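Local atomic coordinates of citrate synthase (Mycobacterium tuberculosis, PDB entry 4TVM), a protein that catalyses the condensation of oxaloacetate with acetyl-CoA and water to give citrate and CoA, a reaction of the Krebs cycle. Residues I227-H232 with V385-G390; S239-V244 with P393-H398; Q272-M277 with V365-G370. All coordinates share one frame; numbering follows the deposited sequence.

In the fold
All three contacts join segments far apart in the chain of this largely helical enzyme. Contacts 1 and 2 are buried and share helix 383-403, which meets residues 227-232, on and just beyond helix 216-229, at contact 1 and helix 236-246 at contact 2; Ala388 and Trp395, one from each contact, touch along it. Contact 3 lies farther out, its centre about 17 Å from the centre of the chain, is partly buried, and meets contact 1 through Thr369 and His229. Chemistry follows place: aromatic rings and a backbone carbonyl beside oxaloacetate in contact 1, a valine-tryptophan patch with an arginine-histidine pair in contact 2, and apolar touching in contact 3, where the probable catalytic Asp366 lies nearby.

Contact 1: I227-H232 with V385-G390; sequences ILHADH and VLFALG. With OAA (oxaloacetate ion), chain B.
His229 and Phe387 form the aromatic part of this contact, and both line the oxaloacetate pocket. Their rings lie obliquely, centroids 5.3 Å apart and planes at 58°, with His229 ND1 over one face of the phenylalanine and 4.0 Å from Phe387 CE2. With CG anti to the backbone N (chi1 -169°), the Phe387 ring reaches out from its helix into the pocket. Oxaloacetate meets ring edges: its O3 lies in the Phe387 plane, 3.4 Å from CZ, and its O2 is 3.6 Å from His229 CE1, near the plane of the imidazole.

At Gly390, which has no side chain, backbone meets backbone, with 4.8 Å from Ala230 CA to Gly390 CA. There Ala230 CA lies 3.1 Å from Gly390 O in a C-H...O contact. His229 O accepts a hydrogen bond from Arg391 NE, whose NH2 in turn binds oxaloacetate, tying this carbonyl to the ligand's binding site.

Around the contact, Ala230 rests on helix 85-94, Leu228 packs on helix 317-329, and Leu389, from the other segment, faces helix 159-182.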
# COMPACT_ATOMS: atom_id res chain seq x y z
N ILE A 227 22.98 4.91 -0.22
CA ILE A 227 23.36 4.08 -1.38
C ILE A 227 23.11 2.61 -1.04
O ILE A 227 22.51 1.85 -1.83
CB ILE A 227 24.82 4.26 -1.80
CG1 ILE A 227 25.11 5.75 -2.04
CG2 ILE A 227 25.12 3.46 -3.06
CD1 ILE A 227 26.53 6.09 -2.45
N LEU A 228 23.53 2.22 0.16
CA LEU A 228 23.35 0.82 0.59
C LEU A 228 21.92 0.41 0.64
O LEU A 228 21.60 -0.75 0.41
CB LEU A 228 24.04 0.55 1.91
CG LEU A 228 25.57 0.50 1.76
CD1 LEU A 228 26.29 1.10 2.96
CD2 LEU A 228 26.06 -0.91 1.49
N HIS A 229 21.03 1.37 0.92
CA HIS A 229 19.58 1.09 1.06
C HIS A 229 18.74 1.58 -0.10
O HIS A 229 17.52 1.43 -0.08
CB HIS A 229 19.05 1.71 2.34
CG HIS A 229 19.48 0.99 3.58
ND1 HIS A 229 18.78 -0.09 4.09
CD2 HIS A 229 20.50 1.22 4.44
CE1 HIS A 229 19.37 -0.51 5.20
NE2 HIS A 229 20.42 0.27 5.43
N ALA A 230 19.36 2.14 -1.13
CA ALA A 230 18.62 2.64 -2.26
C ALA A 230 17.67 1.67 -3.01
O ALA A 230 16.58 2.08 -3.40
CB ALA A 230 19.57 3.27 -3.24
N ASP A 231 18.06 0.43 -3.24
CA ASP A 231 17.13 -0.53 -3.87
C ASP A 231 17.45 -1.91 -3.41
O ASP A 231 18.57 -2.16 -3.02
CB ASP A 231 17.23 -0.49 -5.37
CG ASP A 231 16.14 -1.26 -6.01
OD1 ASP A 231 14.95 -0.89 -5.75
OD2 ASP A 231 16.41 -2.23 -6.75
N HIS A 232 16.51 -2.82 -3.43
CA HIS A 232 16.79 -4.19 -3.04
C HIS A 232 15.83 -5.23 -3.57
O HIS A 232 15.50 -6.18 -2.88
CB HIS A 232 16.81 -4.30 -1.52
CG HIS A 232 17.36 -5.60 -1.05
ND1 HIS A 232 16.69 -6.42 -0.18
CD2 HIS A 232 18.51 -6.24 -1.36
CE1 HIS A 232 17.40 -7.50 0.05
NE2 HIS A 232 18.51 -7.42 -0.66
N VAL A 385 12.04 6.09 8.86
CA VAL A 385 11.96 7.22 7.98
C VAL A 385 13.25 7.32 7.14
O VAL A 385 13.22 7.60 5.93
CB VAL A 385 11.78 8.54 8.76
CG1 VAL A 385 11.95 9.73 7.82
CG2 VAL A 385 10.43 8.58 9.48
N LEU A 386 14.38 7.08 7.80
CA LEU A 386 15.70 7.10 7.14
C LEU A 386 15.71 6.02 6.10
O LEU A 386 16.21 6.21 5.00
CB LEU A 386 16.83 6.87 8.15
CG LEU A 386 17.08 8.09 9.03
CD1 LEU A 386 17.78 7.74 10.33
CD2 LEU A 386 17.89 9.11 8.28
N PHE A 387 15.10 4.91 6.44
CA PHE A 387 14.99 3.82 5.48
C PHE A 387 14.27 4.25 4.21
O PHE A 387 14.77 3.98 3.11
CB PHE A 387 14.27 2.66 6.11
CG PHE A 387 14.34 1.42 5.30
CD1 PHE A 387 13.81 1.38 4.01
CD2 PHE A 387 14.91 0.26 5.81
CE1 PHE A 387 13.88 0.23 3.25
CE2 PHE A 387 14.98 -0.88 5.05
CZ PHE A 387 14.48 -0.90 3.77
N ALA A 388 13.12 4.92 4.35
CA ALA A 388 12.33 5.36 3.17
C ALA A 388 13.04 6.39 2.29
O ALA A 388 12.97 6.35 1.04
CB ALA A 388 11.02 5.94 3.64
N LEU A 389 13.70 7.34 2.95
CA LEU A 389 14.50 8.35 2.23
C LEU A 389 15.48 7.69 1.28
O LEU A 389 15.67 8.17 0.17
CB LEU A 389 15.30 9.20 3.20
CG LEU A 389 14.49 10.17 4.01
CD1 LEU A 389 15.43 11.08 4.76
CD2 LEU A 389 13.48 10.97 3.15
N GLY A 390 16.13 6.62 1.75
CA GLY A 390 17.15 5.92 0.97
C GLY A 390 16.52 5.08 -0.10
O GLY A 390 16.98 5.06 -1.23
O1 OAA B . 17.08 -3.25 2.65
O2 OAA B . 17.32 -3.48 4.84
O4 OAA B . 14.82 -7.35 2.04
O5 OAA B . 13.99 -5.77 0.77
O3 OAA B . 14.77 -3.92 2.17
C1 OAA B . 16.91 -3.88 3.72
C2 OAA B . 16.17 -5.19 3.62
C3 OAA B . 15.15 -5.02 2.52
C4 OAA B . 14.61 -6.14 1.77

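Contact 2: S239-V244 with P393-H398; sequences STVRLV and PGWIAH
Arg242, His398 and Val241 contribute most of the surface buried where helix 236-246 packs on helix 383-403. Arg242 lies across the edge of His398. The extended chain, from CG to NE, carries the guanidinium alongside the second helix, and NH2 comes within 3.3 Å of His398 CD2, near the plane of the imidazole. The two flat groups stand nearly upright to each other, at 81°. His398 O sits over one face of the guanidinium, 3.6 Å from Arg242 NH2. The salt-bridge partner of that nitrogen is Glu401, about a turn farther along the same helix.

His398 is itself held from within its helix. ND1 donates to Gly394 O at 2.8 Å, with the oxygen in the ring plane. The same carbonyl takes the routine helical bond from His398 N, and the two donors reach it from opposite faces. This fixes the rotation of the imidazole and leaves its CD2 edge turned to the arginine.

Val241 makes the apolar half. Its CG2 lies over one face of the Trp395 indole, offset toward the rim, 4.1 Å from the centroid of the five-membered ring in a CH-pi contact, while CG1 packs against Trp395 O at 3.9 Å. Behind this layer, Thr240 and Leu243 meet Leu243 and Thr240 of the second subunit, which places helix 236-246 at the dimer interface.

Val241 and Trp395 therefore supply apolar packing, whereas Arg242 makes its salt bridge with Glu401 and meets His398 by packing. Because ND1 is used as a donor, a proton on NE2 as well would make the ring cationic; the nearby arginine would probably disfavour that, while Asp231 and Glu233, which pack on His398, may favour it.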
# COMPACT_ATOMS: atom_id res chain seq x y z
N SER A 239 7.08 -4.14 -3.96
CA SER A 239 6.04 -4.88 -4.63
C SER A 239 4.74 -4.20 -4.30
O SER A 239 3.80 -4.38 -5.01
CB SER A 239 5.98 -6.33 -4.21
OG SER A 239 7.03 -7.05 -4.81
N THR A 240 4.71 -3.44 -3.21
CA THR A 240 3.53 -2.68 -2.83
C THR A 240 3.38 -1.43 -3.63
O THR A 240 2.29 -1.05 -3.98
CB THR A 240 3.60 -2.26 -1.37
OG1 THR A 240 3.67 -3.43 -0.56
CG2 THR A 240 2.37 -1.46 -1.01
N VAL A 241 4.50 -0.78 -3.93
CA VAL A 241 4.47 0.33 -4.82
C VAL A 241 4.02 -0.17 -6.18
O VAL A 241 3.22 0.44 -6.84
CB VAL A 241 5.83 0.98 -4.88
CG1 VAL A 241 5.86 2.07 -5.93
CG2 VAL A 241 6.18 1.55 -3.51
N ARG A 242 4.48 -1.34 -6.55
CA ARG A 242 4.11 -1.93 -7.84
C ARG A 242 2.65 -2.28 -7.99
O ARG A 242 2.11 -2.11 -9.05
CB ARG A 242 4.97 -3.18 -8.12
CG ARG A 242 6.18 -2.86 -8.98
CD ARG A 242 7.14 -4.06 -9.08
NE ARG A 242 8.38 -3.68 -9.75
CZ ARG A 242 8.56 -3.67 -11.08
NH1 ARG A 242 7.59 -4.09 -11.92
NH2 ARG A 242 9.72 -3.31 -11.60
N LEU A 243 2.02 -2.78 -6.93
CA LEU A 243 0.62 -3.16 -6.90
C LEU A 243 -0.35 -1.96 -7.00
O LEU A 243 -1.32 -1.97 -7.75
CB LEU A 243 0.39 -3.94 -5.61
CG LEU A 243 -0.77 -4.96 -5.51
CD1 LEU A 243 -0.86 -5.91 -6.69
CD2 LEU A 243 -0.64 -5.77 -4.24
N VAL A 244 -0.07 -0.94 -6.22
CA VAL A 244 -0.85 0.25 -6.21
C VAL A 244 -0.76 0.89 -7.59
O VAL A 244 -1.77 1.36 -8.17
CB VAL A 244 -0.25 1.18 -5.14
CG1 VAL A 244 -0.85 2.57 -5.19
CG2 VAL A 244 -0.45 0.57 -3.78
N PRO A 393 14.48 6.27 -4.27
CA PRO A 393 14.86 6.13 -5.68
C PRO A 393 14.49 4.76 -6.27
O PRO A 393 14.15 4.65 -7.47
CB PRO A 393 16.38 6.31 -5.63
CG PRO A 393 16.77 6.11 -4.19
CD PRO A 393 15.62 6.73 -3.47
N GLY A 394 14.52 3.73 -5.45
CA GLY A 394 14.22 2.39 -5.91
C GLY A 394 12.74 2.27 -6.13
O GLY A 394 12.28 1.75 -7.16
N TRP A 395 11.98 2.73 -5.15
CA TRP A 395 10.53 2.79 -5.29
C TRP A 395 10.20 3.44 -6.59
O TRP A 395 9.37 2.95 -7.33
CB TRP A 395 9.88 3.58 -4.16
CG TRP A 395 9.84 2.83 -2.86
CD1 TRP A 395 9.96 1.50 -2.69
CD2 TRP A 395 9.66 3.39 -1.56
NE1 TRP A 395 9.87 1.18 -1.37
CE2 TRP A 395 9.70 2.33 -0.64
CE3 TRP A 395 9.50 4.70 -1.08
CZ2 TRP A 395 9.59 2.51 0.72
CZ3 TRP A 395 9.36 4.89 0.29
CH2 TRP A 395 9.40 3.80 1.17
N ILE A 396 10.85 4.54 -6.88
CA ILE A 396 10.51 5.32 -8.06
C ILE A 396 10.90 4.61 -9.35
O ILE A 396 10.15 4.64 -10.33
CB ILE A 396 11.16 6.72 -7.99
CG1 ILE A 396 10.47 7.54 -6.91
CG2 ILE A 396 11.01 7.46 -9.31
CD1 ILE A 396 11.08 8.90 -6.63
N ALA A 397 12.07 3.98 -9.35
CA ALA A 397 12.63 3.33 -10.53
C ALA A 397 11.74 2.21 -11.00
O ALA A 397 11.57 2.04 -12.21
CB ALA A 397 14.00 2.79 -10.19
N HIS A 398 11.24 1.43 -10.03
CA HIS A 398 10.39 0.27 -10.29
C HIS A 398 9.02 0.67 -10.83
O HIS A 398 8.51 0.07 -11.76
CB HIS A 398 10.19 -0.54 -9.00
CG HIS A 398 11.36 -1.40 -8.66
ND1 HIS A 398 12.44 -0.93 -7.95
CD2 HIS A 398 11.62 -2.69 -8.93
CE1 HIS A 398 13.32 -1.90 -7.79
NE2 HIS A 398 12.85 -2.98 -8.38

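Contact 3: Q272-M277 with V365-G370; sequences QAVLEM and VDFYTG
Val274 faces Phe367 and Leu275 faces Gly370 where two helices pack side against side, one of the many helix-helix contacts that build the citrate synthase fold. The CA atoms of Val274 and Phe367 are 6.1 Å apart, and those of Leu275 and Gly370 6.8 Å. Residues 272-277 lie wholly within helix 270-281, whereas 365-370 run from a loop into helix 367-375, where Gly370 N makes a weak bond, 3.5 Å long, to Asp366 O.

Val274 carries most of the apolar contact. Its CG1 branch, anti to the backbone N (chi1 168°), approaches the phenylalanine obliquely and touches Phe367 CD2 at 3.8 Å, the two side chains crossing at about a right angle. The same methyl also reaches the backbone at Phe367 CA. At the ring's other edge, Phe367 CD1 lies over one face of Tyr368, toward the rim.

Asp366, which touches oxaloacetate and is the probable catalytic aspartate, stands just ahead of these packed residues. Its side chain rests on Ala270 and Asn271 at the start of helix 270-281, linking this packing to the ligand site. Thr369 packs on His229 of the same pocket.

At Gly370 the backbone itself forms the surface, and a single methyl, Leu275 CD2, lies against it, 4.1 Å from Gly370 CA.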
# COMPACT_ATOMS: atom_id res chain seq x y z
N GLN A 272 14.83 -0.54 14.06
CA GLN A 272 14.19 -0.11 15.30
C GLN A 272 14.00 -1.27 16.29
O GLN A 272 14.07 -1.08 17.50
CB GLN A 272 12.84 0.61 15.03
CG GLN A 272 11.91 0.63 16.25
CD GLN A 272 10.68 1.51 16.10
OE1 GLN A 272 9.86 1.33 15.20
NE2 GLN A 272 10.52 2.45 17.02
N ALA A 273 13.76 -2.47 15.78
CA ALA A 273 13.60 -3.64 16.65
C ALA A 273 14.87 -3.94 17.45
O ALA A 273 14.81 -4.33 18.62
CB ALA A 273 13.19 -4.87 15.83
N VAL A 274 16.01 -3.73 16.80
CA VAL A 274 17.32 -4.00 17.39
C VAL A 274 17.59 -3.06 18.55
O VAL A 274 18.04 -3.46 19.62
CB VAL A 274 18.42 -3.86 16.32
CG1 VAL A 274 19.81 -3.85 16.93
CG2 VAL A 274 18.30 -5.00 15.31
N LEU A 275 17.31 -1.79 18.34
CA LEU A 275 17.49 -0.82 19.39
C LEU A 275 16.56 -1.15 20.53
O LEU A 275 16.92 -1.06 21.68
CB LEU A 275 17.21 0.58 18.88
CG LEU A 275 18.44 1.32 18.38
CD1 LEU A 275 19.14 1.98 19.55
CD2 LEU A 275 19.40 0.40 17.65
N GLU A 276 15.35 -1.54 20.18
CA GLU A 276 14.37 -1.89 21.18
C GLU A 276 14.88 -3.06 21.97
O GLU A 276 14.66 -3.13 23.18
CB GLU A 276 13.03 -2.24 20.53
CG GLU A 276 12.29 -1.01 20.03
CD GLU A 276 11.04 -1.36 19.23
OE1 GLU A 276 10.80 -2.55 18.93
OE2 GLU A 276 10.29 -0.42 18.88
N MET A 277 15.56 -3.97 21.30
CA MET A 277 16.20 -5.05 22.01
C MET A 277 17.18 -4.44 22.97
O MET A 277 17.27 -4.83 24.12
CB MET A 277 16.96 -5.98 21.09
CG MET A 277 17.69 -7.07 21.86
SD MET A 277 19.01 -7.88 20.91
CE MET A 277 18.06 -8.75 19.64
N VAL A 365 24.25 -6.13 11.28
CA VAL A 365 23.55 -6.86 10.24
C VAL A 365 22.55 -5.85 9.66
O VAL A 365 22.89 -5.07 8.77
CB VAL A 365 22.91 -8.15 10.82
CG1 VAL A 365 22.43 -9.07 9.70
CG2 VAL A 365 23.91 -8.89 11.71
N ASP A 366 21.31 -5.88 10.18
CA ASP A 366 20.53 -4.66 10.35
C ASP A 366 20.99 -4.01 11.65
O ASP A 366 20.71 -2.84 11.92
CB ASP A 366 19.05 -5.01 10.46
CG ASP A 366 18.50 -5.61 9.18
OD1 ASP A 366 18.85 -5.08 8.10
OD2 ASP A 366 17.74 -6.60 9.26
N PHE A 367 21.65 -4.80 12.48
CA PHE A 367 22.21 -4.39 13.75
C PHE A 367 23.16 -3.21 13.63
O PHE A 367 23.09 -2.28 14.44
CB PHE A 367 22.93 -5.61 14.34
CG PHE A 367 23.72 -5.33 15.58
CD1 PHE A 367 25.03 -4.89 15.51
CD2 PHE A 367 23.17 -5.59 16.82
CE1 PHE A 367 25.76 -4.68 16.66
CE2 PHE A 367 23.90 -5.37 17.98
CZ PHE A 367 25.20 -4.91 17.89
N TYR A 368 24.04 -3.24 12.63
CA TYR A 368 25.10 -2.22 12.54
C TYR A 368 24.53 -0.89 12.11
O TYR A 368 24.95 0.14 12.61
CB TYR A 368 26.25 -2.63 11.61
CG TYR A 368 27.02 -3.82 12.11
CD1 TYR A 368 27.75 -3.76 13.29
CD2 TYR A 368 27.03 -5.02 11.40
CE1 TYR A 368 28.45 -4.85 13.77
CE2 TYR A 368 27.72 -6.13 11.87
CZ TYR A 368 28.42 -6.04 13.05
OH TYR A 368 29.13 -7.14 13.50
N THR A 369 23.56 -0.91 11.21
CA THR A 369 22.97 0.34 10.72
C THR A 369 22.27 1.11 11.82
O THR A 369 22.22 2.33 11.80
CB THR A 369 21.99 0.08 9.58
OG1 THR A 369 22.53 -0.89 8.68
CG2 THR A 369 21.71 1.38 8.82
N GLY A 370 21.71 0.39 12.78
CA GLY A 370 21.02 1.01 13.89
C GLY A 370 21.98 1.83 14.74
O GLY A 370 21.71 3.00 15.08